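Local coordinates for protein motility-associated killing factor MakB (Vibrio cholerae serotype O1, PDB 6W1W) that probably acts as one component of a three-part cytotoxin related to the alpha-pore-forming toxins, at residues T78-Y83 against E328-I333; N122-V127 against D278-L283; W150-S155 against S250-A255. All blocks are in the same frame, centred on the assembly; numbering follows the deposited sequence.

How the interactions relate
From the N terminus, helix 69-90 supplies the first side of interaction 1, and helix 100-151, next along the chain, supplies the first sides of interactions 2 and 3. The loops then close in reverse order: 250-255 closes interaction 3, 278-283 closes interaction 2, and 328-333 closes interaction 1. The three are therefore nested, none crossing another. Interactions 1 and 2 lie about 17 Å apart between centres and touch through F80 and L283, tying helices 69-90, 100-151, 276-302 and 316-333 together. Interaction 3 sits at the far end of helix 100-151, its centre about 43 Å from that of interaction 2, and joins that helix end to the start of helix 251-270.

Interaction 1: T78-Y83 against E328-I333; sequences TSFINY and EFVQLI
I81 and V330 face each other where helix 69-90 passes helix 316-333, and their CA atoms, 7.1 Å apart, are the nearest pair between 78-83 and 328-333. The short axes approach to 9.0 Å at 144°, an antiparallel but clearly slanted passage. Both residues start their side chains toward the opposite helix. V330 divides its two methyls between neighbouring partners: CG1 meets I81 CG1 at 4.1 Å, while CG2 meets F80 CB at 3.9 Å. This division follows from its rotamer, in which CG1 lies opposite the backbone N across the CA-CB bond (chi1 176°) and CG2 lies opposite the carbonyl carbon. I81 has an extended ethyl arm (chi2 179°), whose end passes V330 at a slant and sets CD1 3.7 Å from CG of Q331. There the aliphatic part of the glutamine does the touching, not its amide. F80 behaves differently: its CB faces V330, but the ring leads off toward helix 276-302, meeting the ring of W287 and touching L283 and L286. W323 and I326 of helix 316-333 also touch F80. No hydrogen bond or charge pair joins the two segments, and every close contact across them runs between carbon atoms. The chemistry thus implies undirected apolar packing, buried on the F80 and V330 side and more open to solvent on the I81 and Q331 side.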
# COMPACT_ATOMS: atom_id res chain seq x y z
N THR A 78 4.88 -11.51 12.15
CA THR A 78 5.29 -12.55 13.08
C THR A 78 6.80 -12.57 13.30
O THR A 78 7.26 -13.14 14.30
CB THR A 78 4.81 -13.92 12.60
OG1 THR A 78 4.88 -14.86 13.67
CG2 THR A 78 5.68 -14.42 11.45
N SER A 79 7.59 -11.97 12.40
CA SER A 79 9.04 -11.99 12.57
C SER A 79 9.48 -11.18 13.78
O SER A 79 10.45 -11.54 14.46
CB SER A 79 9.74 -11.49 11.31
OG SER A 79 9.55 -10.09 11.13
N PHE A 80 8.77 -10.08 14.08
CA PHE A 80 9.10 -9.28 15.25
C PHE A 80 8.44 -9.81 16.52
O PHE A 80 8.97 -9.63 17.62
CB PHE A 80 8.71 -7.82 15.02
CG PHE A 80 9.64 -7.08 14.10
CD1 PHE A 80 9.44 -7.10 12.73
CD2 PHE A 80 10.71 -6.37 14.61
CE1 PHE A 80 10.30 -6.42 11.88
CE2 PHE A 80 11.57 -5.69 13.77
CZ PHE A 80 11.36 -5.71 12.40
N ILE A 81 7.28 -10.46 16.38
CA ILE A 81 6.61 -11.03 17.55
C ILE A 81 7.34 -12.27 18.04
O ILE A 81 7.64 -12.41 19.23
CB ILE A 81 5.14 -11.34 17.22
CG1 ILE A 81 4.37 -10.04 16.96
CG2 ILE A 81 4.50 -12.13 18.34
CD1 ILE A 81 2.92 -10.25 16.60
N ASN A 82 7.65 -13.20 17.12
CA ASN A 82 8.36 -14.42 17.51
C ASN A 82 9.76 -14.11 18.03
O ASN A 82 10.24 -14.79 18.95
CB ASN A 82 8.43 -15.39 16.33
CG ASN A 82 9.26 -16.63 16.63
OD1 ASN A 82 8.86 -17.48 17.42
ND2 ASN A 82 10.42 -16.73 15.98
N TYR A 83 10.42 -13.09 17.48
CA TYR A 83 11.79 -12.80 17.91
C TYR A 83 11.82 -12.31 19.35
O TYR A 83 12.74 -12.66 20.11
CB TYR A 83 12.44 -11.78 16.99
CG TYR A 83 13.88 -11.49 17.37
CD1 TYR A 83 14.89 -12.40 17.09
CD2 TYR A 83 14.22 -10.33 18.04
CE1 TYR A 83 16.21 -12.15 17.45
CE2 TYR A 83 15.53 -10.07 18.40
CZ TYR A 83 16.52 -10.98 18.10
OH TYR A 83 17.82 -10.71 18.46
N GLU A 328 4.66 -5.22 20.88
CA GLU A 328 3.32 -4.67 21.10
C GLU A 328 2.91 -3.72 19.98
O GLU A 328 1.71 -3.63 19.67
CB GLU A 328 3.26 -3.97 22.46
CG GLU A 328 3.22 -4.93 23.65
CD GLU A 328 3.33 -4.21 24.98
OE1 GLU A 328 3.15 -2.97 25.02
OE2 GLU A 328 3.60 -4.89 26.00
N PHE A 329 3.86 -3.02 19.38
CA PHE A 329 3.53 -2.16 18.25
C PHE A 329 3.12 -2.97 17.03
O PHE A 329 2.25 -2.55 16.26
CB PHE A 329 4.70 -1.25 17.89
CG PHE A 329 4.42 -0.33 16.73
CD1 PHE A 329 3.77 0.88 16.93
CD2 PHE A 329 4.81 -0.67 15.45
CE1 PHE A 329 3.51 1.73 15.87
CE2 PHE A 329 4.54 0.18 14.38
CZ PHE A 329 3.90 1.38 14.60
N VAL A 330 3.74 -4.14 16.84
CA VAL A 330 3.41 -4.96 15.68
C VAL A 330 2.06 -5.65 15.88
O VAL A 330 1.33 -5.87 14.90
CB VAL A 330 4.55 -5.97 15.42
CG1 VAL A 330 4.20 -6.91 14.28
CG2 VAL A 330 5.85 -5.23 15.10
N GLN A 331 1.69 -5.96 17.12
CA GLN A 331 0.39 -6.57 17.37
C GLN A 331 -0.77 -5.62 17.07
O GLN A 331 -1.90 -6.08 16.90
CB GLN A 331 0.30 -7.04 18.82
CG GLN A 331 1.18 -8.24 19.13
CD GLN A 331 1.33 -8.48 20.62
OE1 GLN A 331 1.26 -7.56 21.43
NE2 GLN A 331 1.55 -9.74 20.99
N LEU A 332 -0.50 -4.32 17.00
CA LEU A 332 -1.57 -3.36 16.70
C LEU A 332 -1.81 -3.24 15.20
O LEU A 332 -2.96 -3.24 14.75
CB LEU A 332 -1.24 -1.99 17.30
CG LEU A 332 -1.11 -1.94 18.83
CD1 LEU A 332 -0.73 -0.54 19.30
CD2 LEU A 332 -2.39 -2.41 19.50
N ILE A 333 -0.74 -3.16 14.41
CA ILE A 333 -0.90 -3.08 12.95
C ILE A 333 -1.32 -4.42 12.35
O ILE A 333 -1.82 -4.45 11.22
CB ILE A 333 0.40 -2.58 12.29
CG1 ILE A 333 1.58 -3.48 12.66
CG2 ILE A 333 0.69 -1.13 12.68
CD1 ILE A 333 2.89 -3.01 12.08

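Interaction 2: N122-V127 against D278-L283; sequences NEAQQV and DSLPAL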
# COMPACT_ATOMS: atom_id res chain seq x y z
N ASN A 122 14.77 -9.95 2.73
CA ASN A 122 15.33 -9.63 1.42
C ASN A 122 14.65 -10.41 0.30
O ASN A 122 14.61 -9.94 -0.84
CB ASN A 122 16.83 -9.91 1.41
CG ASN A 122 17.60 -8.93 2.28
OD1 ASN A 122 17.17 -7.79 2.47
ND2 ASN A 122 18.74 -9.37 2.80
N GLU A 123 14.11 -11.59 0.60
CA GLU A 123 13.31 -12.30 -0.39
C GLU A 123 11.94 -11.67 -0.55
O GLU A 123 11.36 -11.71 -1.64
CB GLU A 123 13.17 -13.78 -0.00
CG GLU A 123 14.47 -14.56 -0.09
CD GLU A 123 14.28 -16.05 0.10
OE1 GLU A 123 13.13 -16.48 0.34
OE2 GLU A 123 15.28 -16.79 -0.00
N ALA A 124 11.40 -11.06 0.51
CA ALA A 124 10.14 -10.36 0.38
C ALA A 124 10.28 -9.11 -0.49
O ALA A 124 9.32 -8.70 -1.14
CB ALA A 124 9.59 -9.97 1.75
N GLN A 125 11.47 -8.50 -0.50
CA GLN A 125 11.66 -7.31 -1.31
C GLN A 125 11.69 -7.64 -2.80
O GLN A 125 11.31 -6.80 -3.62
CB GLN A 125 12.96 -6.60 -0.90
CG GLN A 125 13.15 -5.23 -1.53
CD GLN A 125 14.48 -4.60 -1.16
OE1 GLN A 125 14.79 -3.48 -1.58
NE2 GLN A 125 15.27 -5.31 -0.36
N GLN A 126 12.14 -8.84 -3.16
CA GLN A 126 12.22 -9.20 -4.57
C GLN A 126 10.86 -9.54 -5.15
O GLN A 126 10.65 -9.39 -6.35
CB GLN A 126 13.19 -10.36 -4.75
CG GLN A 126 14.61 -10.07 -4.30
CD GLN A 126 15.42 -11.34 -4.11
OE1 GLN A 126 16.64 -11.29 -3.93
NE2 GLN A 126 14.74 -12.48 -4.15
N VAL A 127 9.93 -10.01 -4.31
CA VAL A 127 8.59 -10.31 -4.80
C VAL A 127 7.89 -9.03 -5.23
O VAL A 127 7.21 -9.00 -6.27
CB VAL A 127 7.78 -11.06 -3.72
CG1 VAL A 127 6.42 -11.45 -4.27
CG2 VAL A 127 8.54 -12.29 -3.25
N ASP A 278 13.05 1.22 -0.47
CA ASP A 278 13.77 1.96 0.56
C ASP A 278 13.38 1.56 1.97
O ASP A 278 14.22 1.65 2.87
CB ASP A 278 13.55 3.47 0.39
CG ASP A 278 14.14 4.01 -0.89
OD1 ASP A 278 15.34 3.75 -1.16
OD2 ASP A 278 13.41 4.70 -1.64
N SER A 279 12.14 1.11 2.19
CA SER A 279 11.65 0.77 3.52
C SER A 279 11.97 -0.67 3.91
O SER A 279 12.42 -0.92 5.04
CB SER A 279 10.14 1.01 3.58
OG SER A 279 9.45 0.21 2.63
N LEU A 280 11.75 -1.62 3.01
CA LEU A 280 12.10 -3.01 3.31
C LEU A 280 13.60 -3.21 3.50
O LEU A 280 13.98 -3.88 4.48
CB LEU A 280 11.56 -3.94 2.22
CG LEU A 280 10.19 -4.57 2.51
CD1 LEU A 280 9.86 -5.67 1.51
CD2 LEU A 280 10.13 -5.10 3.93
N PRO A 281 14.49 -2.69 2.65
CA PRO A 281 15.93 -2.82 2.96
C PRO A 281 16.32 -2.17 4.27
O PRO A 281 17.21 -2.68 4.96
CB PRO A 281 16.61 -2.14 1.76
CG PRO A 281 15.56 -1.28 1.15
CD PRO A 281 14.28 -2.02 1.36
N ALA A 282 15.69 -1.05 4.64
CA ALA A 282 15.95 -0.47 5.95
C ALA A 282 15.45 -1.38 7.06
O ALA A 282 16.03 -1.40 8.16
CB ALA A 282 15.32 0.91 6.05
N LEU A 283 14.39 -2.14 6.81
CA LEU A 283 13.94 -3.13 7.79
C LEU A 283 14.89 -4.32 7.84
O LEU A 283 15.15 -4.87 8.91
CB LEU A 283 12.52 -3.59 7.46
CG LEU A 283 11.82 -4.36 8.58
CD1 LEU A 283 10.96 -3.40 9.42
CD2 LEU A 283 10.99 -5.52 8.04
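L280 points its side chain at the backbone of helix 100-151, and a single methyl does most of the work: CD1 lies 3.7 Å from CA of Q125, 4.0 Å from CB of Q125 and 4.0 Å from C of A124. This methyl thus sits over the main chain between A124 and Q125, with CB of A124 at its side, 4.3 Å from CD1. The leucine's chi2 of -169° sets CD1 opposite CA across the CB-CG bond, so that this branch extends farthest toward 122-127. Q125 answers in the opposite direction. Its CG stands across the CA-CB bond from the backbone N (chi1 -171°), and the rest of the chain is fully extended, carrying the amide to the ring of P281. The glutamine chain and the proline meet at about a right angle. OE1 of Q125 is 3.3 Å from CD of P281 and NE2 is 4.0 Å from CB, placing the amide beside the ring carbons; no hydrogen bond crosses between the segments. Helix 276-302 is kinked at P281, whose N makes no bond to the preceding turn. Beyond the pair, A124 touches I72 and L280 touches I76 of helix 69-90, while V19 of helix 9-35 also touches L280. With axes 9.4 Å apart and 169° between their directions, the pair is consistent with the elongated antiparallel helical bundle of alpha-pore-forming toxins, which this protein resembles.

Interaction 3: W150-S155 against S250-A255; sequences WNELAS and SEEAQA
The carbonyl O of S250 accepts two bonds from Q254, a sound one from backbone N at 2.9 Å and a weak one from side-chain NE2 at 3.4 Å. S250 is the N-cap of helix 251-270, so this O receives the first-turn bond at one end of the long helical bundle. Against that turn lies the tail of helix 100-151, which gives way to loop at E152 and L153. L153 is the main apolar bridge: its side chain runs at about a right angle to that of E252, with CD1 3.7 Å from CB of E252. The aliphatic base of the glutamate thus serves as the surface for the leucine. Beyond it, the two acids approach one another, OE2 of E152 standing 4.0 Å from OE1 of E252 with the carboxylate planes turned 37° apart. E152 gets there by holding CG between its backbone N and carbonyl carbon (chi1 71°) and then extending. Such proximity may modestly raise the pKa of one acid, an effect the nearby helix start may slightly offset at E252. W47 of helix 46-66 touches both glutamates, and S250 OG is hydrogen-bonded to E156, just beyond 150-155. Both methyls of L153 lie near OE1 of E252, CD1 at 3.9 Å and CD2 at 4.1 Å, and CD1 is also 3.7 Å from N of A253.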
# COMPACT_ATOMS: atom_id res chain seq x y z
N TRP A 150 -6.82 8.04 -28.84
CA TRP A 150 -6.60 9.47 -28.77
C TRP A 150 -6.30 10.04 -30.15
O TRP A 150 -6.88 11.06 -30.56
CB TRP A 150 -5.46 9.77 -27.80
CG TRP A 150 -5.66 11.02 -27.01
CD1 TRP A 150 -5.26 12.28 -27.36
CD2 TRP A 150 -6.31 11.14 -25.75
NE1 TRP A 150 -5.63 13.18 -26.38
CE2 TRP A 150 -6.27 12.50 -25.38
CE3 TRP A 150 -6.93 10.23 -24.88
CZ2 TRP A 150 -6.83 12.97 -24.20
CZ3 TRP A 150 -7.48 10.70 -23.71
CH2 TRP A 150 -7.42 12.06 -23.37
N ASN A 151 -5.41 9.39 -30.90
CA ASN A 151 -4.92 9.95 -32.15
C ASN A 151 -6.00 10.00 -33.23
O ASN A 151 -5.99 10.90 -34.08
CB ASN A 151 -3.71 9.16 -32.64
CG ASN A 151 -2.48 9.41 -31.80
OD1 ASN A 151 -1.53 10.07 -32.24
ND2 ASN A 151 -2.48 8.91 -30.57
N GLU A 152 -6.93 9.05 -33.23
CA GLU A 152 -8.03 9.07 -34.18
C GLU A 152 -9.18 9.95 -33.72
O GLU A 152 -10.18 10.07 -34.44
CB GLU A 152 -8.53 7.64 -34.45
CG GLU A 152 -9.29 6.98 -33.32
CD GLU A 152 -9.79 5.60 -33.71
OE1 GLU A 152 -8.98 4.81 -34.25
OE2 GLU A 152 -10.99 5.30 -33.49
N LEU A 153 -9.05 10.59 -32.56
CA LEU A 153 -10.01 11.56 -32.05
C LEU A 153 -9.32 12.90 -31.77
O LEU A 153 -9.65 13.59 -30.81
CB LEU A 153 -10.70 11.05 -30.80
CG LEU A 153 -11.65 9.86 -30.93
CD1 LEU A 153 -12.03 9.33 -29.55
CD2 LEU A 153 -12.88 10.25 -31.72
N ALA A 154 -8.36 13.27 -32.62
CA ALA A 154 -7.51 14.42 -32.35
C ALA A 154 -8.22 15.76 -32.50
O ALA A 154 -7.74 16.76 -31.95
CB ALA A 154 -6.28 14.39 -33.26
N SER A 155 -9.33 15.82 -33.24
CA SER A 155 -10.07 17.07 -33.37
C SER A 155 -10.69 17.54 -32.06
O SER A 155 -11.18 18.67 -32.00
CB SER A 155 -11.16 16.93 -34.44
OG SER A 155 -12.16 16.02 -34.03
N SER A 250 -17.63 14.41 -27.85
CA SER A 250 -18.40 13.32 -28.42
C SER A 250 -18.35 12.08 -27.53
O SER A 250 -17.61 12.02 -26.54
CB SER A 250 -17.88 12.99 -29.82
OG SER A 250 -16.49 12.73 -29.79
N GLU A 251 -19.14 11.07 -27.90
CA GLU A 251 -19.26 9.87 -27.08
C GLU A 251 -17.91 9.18 -26.91
O GLU A 251 -17.50 8.87 -25.79
CB GLU A 251 -20.28 8.92 -27.70
CG GLU A 251 -21.72 9.38 -27.59
CD GLU A 251 -22.59 8.36 -26.91
OE1 GLU A 251 -22.04 7.38 -26.35
OE2 GLU A 251 -23.83 8.52 -26.94
N GLU A 252 -17.21 8.92 -28.02
CA GLU A 252 -15.92 8.26 -27.93
C GLU A 252 -14.90 9.13 -27.19
O GLU A 252 -14.14 8.62 -26.36
CB GLU A 252 -15.40 7.91 -29.33
CG GLU A 252 -16.04 6.68 -29.94
CD GLU A 252 -15.24 6.12 -31.10
OE1 GLU A 252 -14.01 6.34 -31.13
OE2 GLU A 252 -15.84 5.46 -31.97
N ALA A 253 -14.89 10.43 -27.49
CA ALA A 253 -13.94 11.33 -26.84
C ALA A 253 -14.10 11.33 -25.33
O ALA A 253 -13.11 11.44 -24.60
CB ALA A 253 -14.10 12.74 -27.40
N GLN A 254 -15.34 11.22 -24.84
CA GLN A 254 -15.54 11.10 -23.40
C GLN A 254 -14.92 9.81 -22.88
O GLN A 254 -14.17 9.82 -21.89
CB GLN A 254 -17.03 11.15 -23.06
CG GLN A 254 -17.65 12.54 -23.17
CD GLN A 254 -19.15 12.50 -23.01
OE1 GLN A 254 -19.67 12.16 -21.95
NE2 GLN A 254 -19.86 12.84 -24.09
N ALA A 255 -15.22 8.68 -23.54
CA ALA A 255 -14.63 7.41 -23.13
C ALA A 255 -13.12 7.43 -23.26
O ALA A 255 -12.40 6.86 -22.42
CB ALA A 255 -15.21 6.27 -23.97